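Local coordinates for DNA/RNA-binding protein Alba (Thermoplasma volcanium, PDB 4Z9E) that probably binds double-stranded DNA tightly but without sequence specificity and takes part in compacting it, at residues Ala20-Phe25 against Lys54-Ala59; Lys35-Thr40 against Asp67-Gln72; Asp46-Thr51 against Ala59-Ile64. All coordinates share one frame; numbering follows the deposited sequence.

Interaction 1. Residues Ala20-Phe25 against Lys54-Ala59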
loop_
_atom_site.group_PDB
_atom_site.type_symbol
_atom_site.label_atom_id
_atom_site.label_comp_id
_atom_site.label_asym_id
_atom_site.label_seq_id
_atom_site.Cartn_x
_atom_site.Cartn_y
_atom_site.Cartn_z
ATOM N N ALA A 20 -13.830 -11.056 -8.580
ATOM C CA ALA A 20 -12.876 -11.367 -9.634
ATOM C C ALA A 20 -11.731 -12.244 -9.136
ATOM O O ALA A 20 -11.303 -13.180 -9.813
ATOM C CB ALA A 20 -12.332 -10.076 -10.205
ATOM N N VAL A 21 -11.253 -11.946 -7.929
ATOM C CA VAL A 21 -10.174 -12.695 -7.289
ATOM C C VAL A 21 -10.665 -14.103 -6.970
ATOM O O VAL A 21 -10.005 -15.086 -7.313
ATOM C CB VAL A 21 -9.683 -11.953 -6.002
ATOM C CG1 VAL A 21 -8.792 -12.813 -5.120
ATOM C CG2 VAL A 21 -8.964 -10.659 -6.355
ATOM N N VAL A 22 -11.830 -14.210 -6.325
ATOM C CA VAL A 22 -12.343 -15.528 -5.930
ATOM C C VAL A 22 -12.629 -16.392 -7.161
ATOM O O VAL A 22 -12.166 -17.519 -7.261
ATOM C CB VAL A 22 -13.573 -15.433 -5.004
ATOM C CG1 VAL A 22 -14.194 -16.812 -4.810
ATOM C CG2 VAL A 22 -13.156 -14.850 -3.661
ATOM N N THR A 23 -13.374 -15.844 -8.107
ATOM C CA THR A 23 -13.613 -16.523 -9.383
ATOM C C THR A 23 -12.366 -17.185 -9.941
ATOM O O THR A 23 -12.382 -18.363 -10.306
ATOM C CB THR A 23 -14.108 -15.525 -10.428
ATOM O OG1 THR A 23 -15.242 -14.849 -9.900
ATOM C CG2 THR A 23 -14.515 -16.231 -11.724
ATOM N N GLN A 24 -11.285 -16.419 -10.001
ATOM C CA GLN A 24 -10.074 -16.899 -10.628
ATOM C C GLN A 24 -9.344 -17.961 -9.834
ATOM O O GLN A 24 -8.748 -18.848 -10.430
ATOM C CB GLN A 24 -9.193 -15.729 -11.050
ATOM C CG GLN A 24 -9.867 -14.973 -12.195
ATOM C CD GLN A 24 -9.065 -13.810 -12.722
ATOM O OE1 GLN A 24 -7.849 -13.736 -12.525
ATOM N NE2 GLN A 24 -9.747 -12.889 -13.404
ATOM N N PHE A 25 -9.416 -17.903 -8.501
ATOM C CA PHE A 25 -8.899 -19.001 -7.666
ATOM C C PHE A 25 -9.666 -20.317 -7.861
ATOM O O PHE A 25 -9.093 -21.401 -7.771
ATOM C CB PHE A 25 -8.949 -18.638 -6.186
ATOM C CG PHE A 25 -7.707 -17.976 -5.676
ATOM C CD1 PHE A 25 -6.460 -18.561 -5.861
ATOM C CD2 PHE A 25 -7.789 -16.772 -4.983
ATOM C CE1 PHE A 25 -5.318 -17.945 -5.386
ATOM C CE2 PHE A 25 -6.655 -16.154 -4.506
ATOM C CZ PHE A 25 -5.422 -16.738 -4.705
ATOM N N LYS A 54 -12.688 -13.032 4.714
ATOM C CA LYS A 54 -13.976 -13.647 4.617
ATOM C C LYS A 54 -14.025 -14.778 3.614
ATOM O O LYS A 54 -14.725 -15.747 3.858
ATOM C CB LYS A 54 -15.054 -12.603 4.360
ATOM C CG LYS A 54 -15.315 -11.703 5.561
ATOM C CD LYS A 54 -15.480 -10.275 5.086
ATOM C CE LYS A 54 -15.769 -9.333 6.235
ATOM N NZ LYS A 54 -15.814 -7.958 5.662
ATOM N N PHE A 55 -13.262 -14.693 2.525
ATOM C CA PHE A 55 -13.571 -15.518 1.349
ATOM C C PHE A 55 -12.582 -16.576 0.865
ATOM O O PHE A 55 -13.006 -17.592 0.373
ATOM C CB PHE A 55 -14.020 -14.633 0.206
ATOM C CG PHE A 55 -15.140 -13.714 0.573
ATOM C CD1 PHE A 55 -16.446 -14.188 0.665
ATOM C CD2 PHE A 55 -14.898 -12.379 0.836
ATOM C CE1 PHE A 55 -17.491 -13.338 1.002
ATOM C CE2 PHE A 55 -15.935 -11.524 1.173
ATOM C CZ PHE A 55 -17.234 -12.004 1.257
ATOM N N ILE A 56 -11.282 -16.356 0.982
ATOM C CA ILE A 56 -10.317 -17.417 0.722
ATOM C C ILE A 56 -9.435 -17.491 1.965
ATOM O O ILE A 56 -8.330 -16.988 1.959
ATOM C CB ILE A 56 -9.452 -17.128 -0.519
ATOM C CG1 ILE A 56 -10.302 -16.677 -1.729
ATOM C CG2 ILE A 56 -8.579 -18.327 -0.860
ATOM C CD1 ILE A 56 -11.129 -17.776 -2.366
ATOM N N PRO A 57 -9.931 -18.114 3.050
ATOM C CA PRO A 57 -9.249 -18.062 4.360
ATOM C C PRO A 57 -7.792 -18.504 4.358
ATOM O O PRO A 57 -7.052 -18.183 5.287
ATOM C CB PRO A 57 -10.089 -19.008 5.230
ATOM C CG PRO A 57 -11.445 -18.965 4.600
ATOM C CD PRO A 57 -11.175 -18.904 3.118
ATOM N N ASP A 58 -7.398 -19.223 3.319
ATOM C CA ASP A 58 -6.043 -19.751 3.144
ATOM C C ASP A 58 -5.150 -18.938 2.167
ATOM O O ASP A 58 -4.057 -19.385 1.808
ATOM C CB ASP A 58 -6.168 -21.170 2.602
ATOM C CG ASP A 58 -7.062 -21.240 1.352
ATOM O OD1 ASP A 58 -8.233 -20.792 1.418
ATOM O OD2 ASP A 58 -6.604 -21.744 0.303
ATOM N N ALA A 59 -5.611 -17.776 1.705
ATOM C CA ALA A 59 -4.783 -16.935 0.839
ATOM C C ALA A 59 -3.622 -16.312 1.620
ATOM O O ALA A 59 -3.791 -15.847 2.747
ATOM C CB ALA A 59 -5.617 -15.856 0.171
#

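Interaction 2. Residues Lys35-Thr40 against Asp67-Gln72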
loop_
_atom_site.group_PDB
_atom_site.type_symbol
_atom_site.label_atom_id
_atom_site.label_comp_id
_atom_site.label_asym_id
_atom_site.label_seq_id
_atom_site.Cartn_x
_atom_site.Cartn_y
_atom_site.Cartn_z
ATOM N N LYS A 35 -3.448 -4.975 -8.810
ATOM C CA LYS A 35 -2.668 -3.802 -9.194
ATOM C C LYS A 35 -3.513 -2.542 -9.104
ATOM O O LYS A 35 -4.643 -2.533 -9.555
ATOM C CB LYS A 35 -2.125 -3.979 -10.623
ATOM C CG LYS A 35 -1.230 -2.849 -11.121
ATOM C CD LYS A 35 0.253 -3.048 -10.774
ATOM C CE LYS A 35 0.958 -1.730 -10.417
ATOM N NZ LYS A 35 0.650 -0.593 -11.340
ATOM N N ALA A 36 -2.962 -1.478 -8.517
ATOM C CA ALA A 36 -3.643 -0.195 -8.435
ATOM C C ALA A 36 -2.655 0.976 -8.397
ATOM O O ALA A 36 -1.494 0.797 -8.040
ATOM C CB ALA A 36 -4.533 -0.154 -7.192
ATOM N N ARG A 37 -3.147 2.176 -8.702
ATOM C CA ARG A 37 -2.357 3.391 -8.765
ATOM C C ARG A 37 -3.061 4.514 -8.013
ATOM O O ARG A 37 -4.295 4.596 -8.003
ATOM C CB ARG A 37 -2.225 3.871 -10.219
ATOM C CG ARG A 37 -1.609 2.914 -11.212
ATOM C CD ARG A 37 -1.112 3.746 -12.384
ATOM N NE ARG A 37 -1.466 3.191 -13.680
ATOM C CZ ARG A 37 -2.674 3.295 -14.235
ATOM N NH1 ARG A 37 -3.655 3.922 -13.595
ATOM N NH2 ARG A 37 -2.905 2.764 -15.434
ATOM N N GLY A 38 -2.265 5.414 -7.436
ATOM C CA GLY A 38 -2.789 6.616 -6.810
ATOM C C GLY A 38 -3.693 6.343 -5.616
ATOM O O GLY A 38 -3.379 5.532 -4.765
ATOM N N LYS A 39 -4.811 7.052 -5.571
ATOM C CA LYS A 39 -5.783 6.953 -4.508
ATOM C C LYS A 39 -6.240 5.513 -4.271
ATOM O O LYS A 39 -6.338 5.081 -3.118
ATOM C CB LYS A 39 -6.972 7.863 -4.795
ATOM C CG LYS A 39 -6.643 9.350 -4.756
ATOM C CD LYS A 39 -7.879 10.196 -5.078
ATOM C CE LYS A 39 -7.591 11.698 -5.024
ATOM N NZ LYS A 39 -8.808 12.499 -5.365
ATOM N N THR A 40 -6.441 4.753 -5.344
ATOM C CA THR A 40 -7.019 3.419 -5.234
ATOM C C THR A 40 -6.098 2.352 -4.645
ATOM O O THR A 40 -6.527 1.220 -4.402
ATOM C CB THR A 40 -7.661 2.964 -6.564
ATOM O OG1 THR A 40 -6.786 3.274 -7.635
ATOM C CG2 THR A 40 -8.946 3.737 -6.803
ATOM N N ASP A 67 5.955 0.867 -6.452
ATOM C CA ASP A 67 6.700 1.603 -7.490
ATOM C C ASP A 67 6.122 2.991 -7.716
ATOM O O ASP A 67 5.117 3.382 -7.116
ATOM C CB ASP A 67 6.655 0.887 -8.849
ATOM C CG ASP A 67 7.260 -0.495 -8.815
ATOM O OD1 ASP A 67 8.343 -0.645 -8.213
ATOM O OD2 ASP A 67 6.663 -1.430 -9.419
ATOM N N THR A 68 6.780 3.721 -8.604
ATOM C CA THR A 68 6.272 4.976 -9.139
ATOM C C THR A 68 6.174 4.838 -10.658
ATOM O O THR A 68 7.038 4.253 -11.297
ATOM C CB THR A 68 7.201 6.135 -8.745
ATOM O OG1 THR A 68 7.398 6.091 -7.339
ATOM C CG2 THR A 68 6.603 7.477 -9.062
ATOM N N GLU A 69 5.101 5.355 -11.225
ATOM C CA GLU A 69 4.901 5.300 -12.665
ATOM C C GLU A 69 4.850 6.713 -13.220
ATOM O O GLU A 69 4.275 7.606 -12.601
ATOM C CB GLU A 69 3.637 4.507 -13.002
ATOM C CG GLU A 69 3.763 3.019 -12.672
ATOM C CD GLU A 69 2.521 2.190 -13.019
ATOM O OE1 GLU A 69 1.688 2.620 -13.871
ATOM O OE2 GLU A 69 2.382 1.085 -12.437
ATOM N N THR A 70 5.487 6.912 -14.370
ATOM C CA THR A 70 5.637 8.257 -14.959
ATOM C C THR A 70 4.393 8.637 -15.743
ATOM O O THR A 70 3.799 7.787 -16.414
ATOM C CB THR A 70 6.885 8.373 -15.877
ATOM O OG1 THR A 70 7.981 7.628 -15.318
ATOM C CG2 THR A 70 7.316 9.845 -16.062
ATOM N N LEU A 71 4.004 9.909 -15.641
ATOM C CA LEU A 71 2.835 10.441 -16.364
ATOM C C LEU A 71 3.184 11.553 -17.362
ATOM O O LEU A 71 4.074 12.365 -17.113
ATOM C CB LEU A 71 1.765 10.919 -15.377
ATOM C CG LEU A 71 1.112 9.786 -14.569
ATOM C CD1 LEU A 71 -0.132 10.319 -13.861
ATOM C CD2 LEU A 71 0.776 8.556 -15.423
ATOM N N GLN A 72 2.489 11.579 -18.498
ATOM C CA GLN A 72 2.640 12.686 -19.454
ATOM C C GLN A 72 2.417 13.999 -18.684
ATOM O O GLN A 72 1.561 14.082 -17.810
ATOM C CB GLN A 72 1.689 12.533 -20.668
ATOM C CG GLN A 72 0.185 12.599 -20.369
ATOM C CD GLN A 72 -0.465 11.260 -19.986
ATOM O OE1 GLN A 72 0.154 10.369 -19.378
ATOM N NE2 GLN A 72 -1.743 11.127 -20.332
#

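Interaction 3. Residues Asp46-Thr51 against Ala59-Ile64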
loop_
_atom_site.group_PDB
_atom_site.type_symbol
_atom_site.label_atom_id
_atom_site.label_comp_id
_atom_site.label_asym_id
_atom_site.label_seq_id
_atom_site.Cartn_x
_atom_site.Cartn_y
_atom_site.Cartn_z
ATOM N N ASP A 46 -7.666 -3.087 0.673
ATOM C CA ASP A 46 -8.995 -3.600 1.051
ATOM C C ASP A 46 -9.392 -4.896 0.322
ATOM O O ASP A 46 -9.814 -5.875 0.973
ATOM C CB ASP A 46 -10.110 -2.555 0.824
ATOM C CG ASP A 46 -9.972 -1.300 1.701
ATOM O OD1 ASP A 46 -9.216 -1.278 2.716
ATOM O OD2 ASP A 46 -10.657 -0.303 1.357
ATOM N N VAL A 47 -9.286 -4.898 -1.016
ATOM C CA VAL A 47 -9.666 -6.057 -1.810
ATOM C C VAL A 47 -8.942 -7.283 -1.315
ATOM O O VAL A 47 -9.561 -8.305 -1.073
ATOM C CB VAL A 47 -9.398 -5.867 -3.319
ATOM C CG1 VAL A 47 -9.415 -7.199 -4.057
ATOM C CG2 VAL A 47 -10.411 -4.904 -3.911
ATOM N N ALA A 48 -7.635 -7.172 -1.141
ATOM C CA ALA A 48 -6.839 -8.310 -0.674
ATOM C C ALA A 48 -7.137 -8.690 0.758
ATOM O O ALA A 48 -7.016 -9.850 1.118
ATOM C CB ALA A 48 -5.339 -8.048 -0.828
ATOM N N GLU A 49 -7.478 -7.722 1.590
ATOM C CA GLU A 49 -7.703 -8.042 2.991
ATOM C C GLU A 49 -9.073 -8.676 3.219
ATOM O O GLU A 49 -9.212 -9.605 4.007
ATOM C CB GLU A 49 -7.492 -6.820 3.870
ATOM C CG GLU A 49 -6.022 -6.546 4.102
ATOM C CD GLU A 49 -5.457 -7.445 5.188
ATOM O OE1 GLU A 49 -5.988 -7.399 6.307
ATOM O OE2 GLU A 49 -4.499 -8.213 4.948
ATOM N N ILE A 50 -10.072 -8.202 2.493
ATOM C CA ILE A 50 -11.397 -8.795 2.573
ATOM C C ILE A 50 -11.337 -10.229 2.080
ATOM O O ILE A 50 -11.889 -11.153 2.700
ATOM C CB ILE A 50 -12.406 -8.007 1.719
ATOM C CG1 ILE A 50 -12.715 -6.688 2.386
ATOM C CG2 ILE A 50 -13.694 -8.778 1.545
ATOM C CD1 ILE A 50 -13.279 -5.670 1.427
ATOM N N THR A 51 -10.643 -10.399 0.967
ATOM C CA THR A 51 -10.509 -11.698 0.350
ATOM C C THR A 51 -9.977 -12.722 1.345
ATOM O O THR A 51 -10.520 -13.800 1.477
ATOM C CB THR A 51 -9.572 -11.633 -0.872
ATOM O OG1 THR A 51 -10.225 -10.932 -1.927
ATOM C CG2 THR A 51 -9.241 -13.005 -1.363
ATOM N N ALA A 59 -5.611 -17.776 1.705
ATOM C CA ALA A 59 -4.783 -16.935 0.839
ATOM C C ALA A 59 -3.622 -16.312 1.620
ATOM O O ALA A 59 -3.791 -15.847 2.747
ATOM C CB ALA A 59 -5.617 -15.856 0.171
ATOM N N LYS A 60 -2.446 -16.311 1.015
ATOM C CA LYS A 60 -1.270 -15.695 1.624
ATOM C C LYS A 60 -0.639 -14.646 0.688
ATOM O O LYS A 60 -0.845 -14.671 -0.550
ATOM C CB LYS A 60 -0.253 -16.768 2.010
ATOM C CG LYS A 60 0.209 -17.635 0.836
ATOM C CD LYS A 60 1.482 -18.433 1.130
ATOM C CE LYS A 60 2.741 -17.552 1.054
ATOM N NZ LYS A 60 3.964 -18.335 1.402
ATOM N N TYR A 61 0.114 -13.715 1.276
ATOM C CA TYR A 61 0.818 -12.719 0.466
ATOM C C TYR A 61 2.088 -13.342 -0.095
ATOM O O TYR A 61 2.973 -13.704 0.658
ATOM C CB TYR A 61 1.138 -11.464 1.294
ATOM C CG TYR A 61 -0.092 -10.657 1.638
ATOM C CD1 TYR A 61 -0.873 -10.111 0.642
ATOM C CD2 TYR A 61 -0.490 -10.475 2.961
ATOM C CE1 TYR A 61 -2.012 -9.396 0.934
ATOM C CE2 TYR A 61 -1.630 -9.758 3.271
ATOM C CZ TYR A 61 -2.390 -9.215 2.248
ATOM O OH TYR A 61 -3.540 -8.490 2.511
ATOM N N GLU A 62 2.175 -13.507 -1.407
ATOM C CA GLU A 62 3.435 -13.998 -1.973
ATOM C C GLU A 62 4.460 -12.882 -2.038
ATOM O O GLU A 62 5.585 -13.057 -1.594
ATOM C CB GLU A 62 3.265 -14.656 -3.345
ATOM C CG GLU A 62 2.866 -16.130 -3.306
ATOM C CD GLU A 62 3.918 -17.074 -2.707
ATOM O OE1 GLU A 62 3.521 -18.136 -2.148
ATOM O OE2 GLU A 62 5.139 -16.772 -2.794
ATOM N N GLU A 63 4.064 -11.744 -2.603
ATOM C CA GLU A 63 4.868 -10.515 -2.567
ATOM C C GLU A 63 4.059 -9.218 -2.792
ATOM O O GLU A 63 2.978 -9.207 -3.417
ATOM C CB GLU A 63 6.046 -10.587 -3.544
ATOM C CG GLU A 63 5.651 -10.562 -5.013
ATOM C CD GLU A 63 6.724 -9.946 -5.906
ATOM O OE1 GLU A 63 7.929 -10.115 -5.611
ATOM O OE2 GLU A 63 6.364 -9.288 -6.915
ATOM N N ILE A 64 4.598 -8.127 -2.260
ATOM C CA ILE A 64 4.034 -6.808 -2.447
ATOM C C ILE A 64 5.118 -5.905 -3.039
ATOM O O ILE A 64 6.193 -5.785 -2.459
ATOM C CB ILE A 64 3.529 -6.240 -1.108
ATOM C CG1 ILE A 64 2.475 -7.160 -0.507
ATOM C CG2 ILE A 64 2.928 -4.864 -1.310
ATOM C CD1 ILE A 64 2.458 -7.200 1.008
#

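Interaction 1. Residues Ala20-Phe25 against Lys54-Ala59
V22 and I56 turn complementary branches to each other: in V22 CG1 stands anti to the backbone N (chi1 171°) and CG2 beside it, while I56 holds CG1 anti to its carbonyl carbon (chi1 -47°) and folds CD1 round by a chi2 of -72°. In the Alba fold the two helices pack on one side of a mixed beta-sheet, and this apolar contact joins the last turns of helix 14-25 to the loop that leaves helix 41-55 for strand 60-69. CD1 of I56 touches both methyls of V22, CG2 at 3.8 Å and CG1 at 4.0 Å, as the two side chains run past each other in opposite directions. V22 CG2 also rests 3.9 Å from I56 CG1. Branched aliphatic residues suit the place, since each offers several short carbon arms without any polar group to bury.

One helical turn on, F25 adds one ring carbon, CD2, which lies 4.1 Å from I56 CG1 in an oblique approach, so that I56 is gripped from the helix by two residues, three positions apart. F55 takes part through its base alone: CB meets V22 CG2 at 4.0 Å, while its ring leads away and packs on I50 of helix 41-55. I56 and V21 both touch T51 of that helix, which continues the apolar seam inward.

No hydrogen bond crosses the contact, whose touching residues are at most partly buried. The loop turns back on itself: I56 to A59 form a type I beta turn, with P57 at the second position, where its ring-restricted phi fits the turn, and the turn is closed by A59 N donating to I56 O at 2.8 Å.

Interaction 2. Residues Lys35-Thr40 against Asp67-Gln72
A salt-bridge network made by K35, R37 and E69 spans the surface here, with one carboxylate shared between two cations. K35 NZ bonds to E69 OE2 at 2.6 Å, on the syn side of the carboxylate and 21° out of its plane. Lysine suits the spot because its long chain, bent at several torsions, can bring the ammonium back toward a glutamate that arrives from the opposite direction. The other oxygen, E69 OE1, lies 3.2 Å from R37 NE, at the edge of the guanidinium and in its plane. This second bond is weak, its angle at the hydrogen being only 130°. Guanidinium and carboxylate planes stand 86° apart.

In the Alba sheet, strands 31-37 and 60-69 flank strand 80-88, so the bridge reaches over the strand between them. K35 packs on S82 and E84 of that strand, and S82 OG makes a weak hydrogen bond to E69 OE2.

Beyond R37 the chain turns toward helix 41-55 through G38, whose positive phi favours glycine and whose carbonyl bonds to S42 of the second subunit. T40 OG1 donates to R37 O at 2.8 Å.

Interaction 3. Residues Asp46-Thr51 against Ala59-Ile64
Y61 OH donates to E49 OE2 at 2.6 Å, and A48 CB lies beside the same hydroxyl, 3.8 Å from OH and 4.0 Å from CE1. This is helix-on-sheet packing in the Alba fold, strand 60-69 sending a tyrosine to the flank of helix 41-55. The hydrogen bond uses the anti lone pair of OE2, and carboxylate and ring are nearly coplanar, 16° apart. Alanine suits its place because a lone methyl leaves room for the ring edge, whereas E49 needs its length and its bend at chi2 (-80°) to swing the carboxylate round.

A phenylalanine in place of Y61 would probably deprive the buried E49 OE2 of this donor, leaving it more dependent on the salt bridge with R52.

In the next shell the ring packs on I85 and L87 of strand 80-88 and on R65 of the second subunit. The second oxygen, E49 OE1, is bonded by T68 OG1 of that subunit, so the carboxylate is gripped from both chains. Within the helix, V47 O accepts from T51 OG1 at 2.8 Å and from T51 N at 3.1 Å, the two donors arriving at opposite faces of the carbonyl plane.

In the fold
From the N terminus, helix 14-25 supplies the first half of interaction 1, whose loop closes only when the chain has made strand 31-37 and helix 41-55. Interaction 2 begins inside that loop, at 35-40, and ends beyond it, at 67-72, so the two cross; their centres are 25 Å apart, on opposite sides of the chain's centre. Interaction 3 closes the short loop from helix 41-55 into strand 60-69. It lies wholly within the span of interaction 2 but crosses interaction 1, with which it shares A59 and a probable hydrogen bond from I56 N to T51 O. Together they tie helix to loop, strand to strand and helix to sheet.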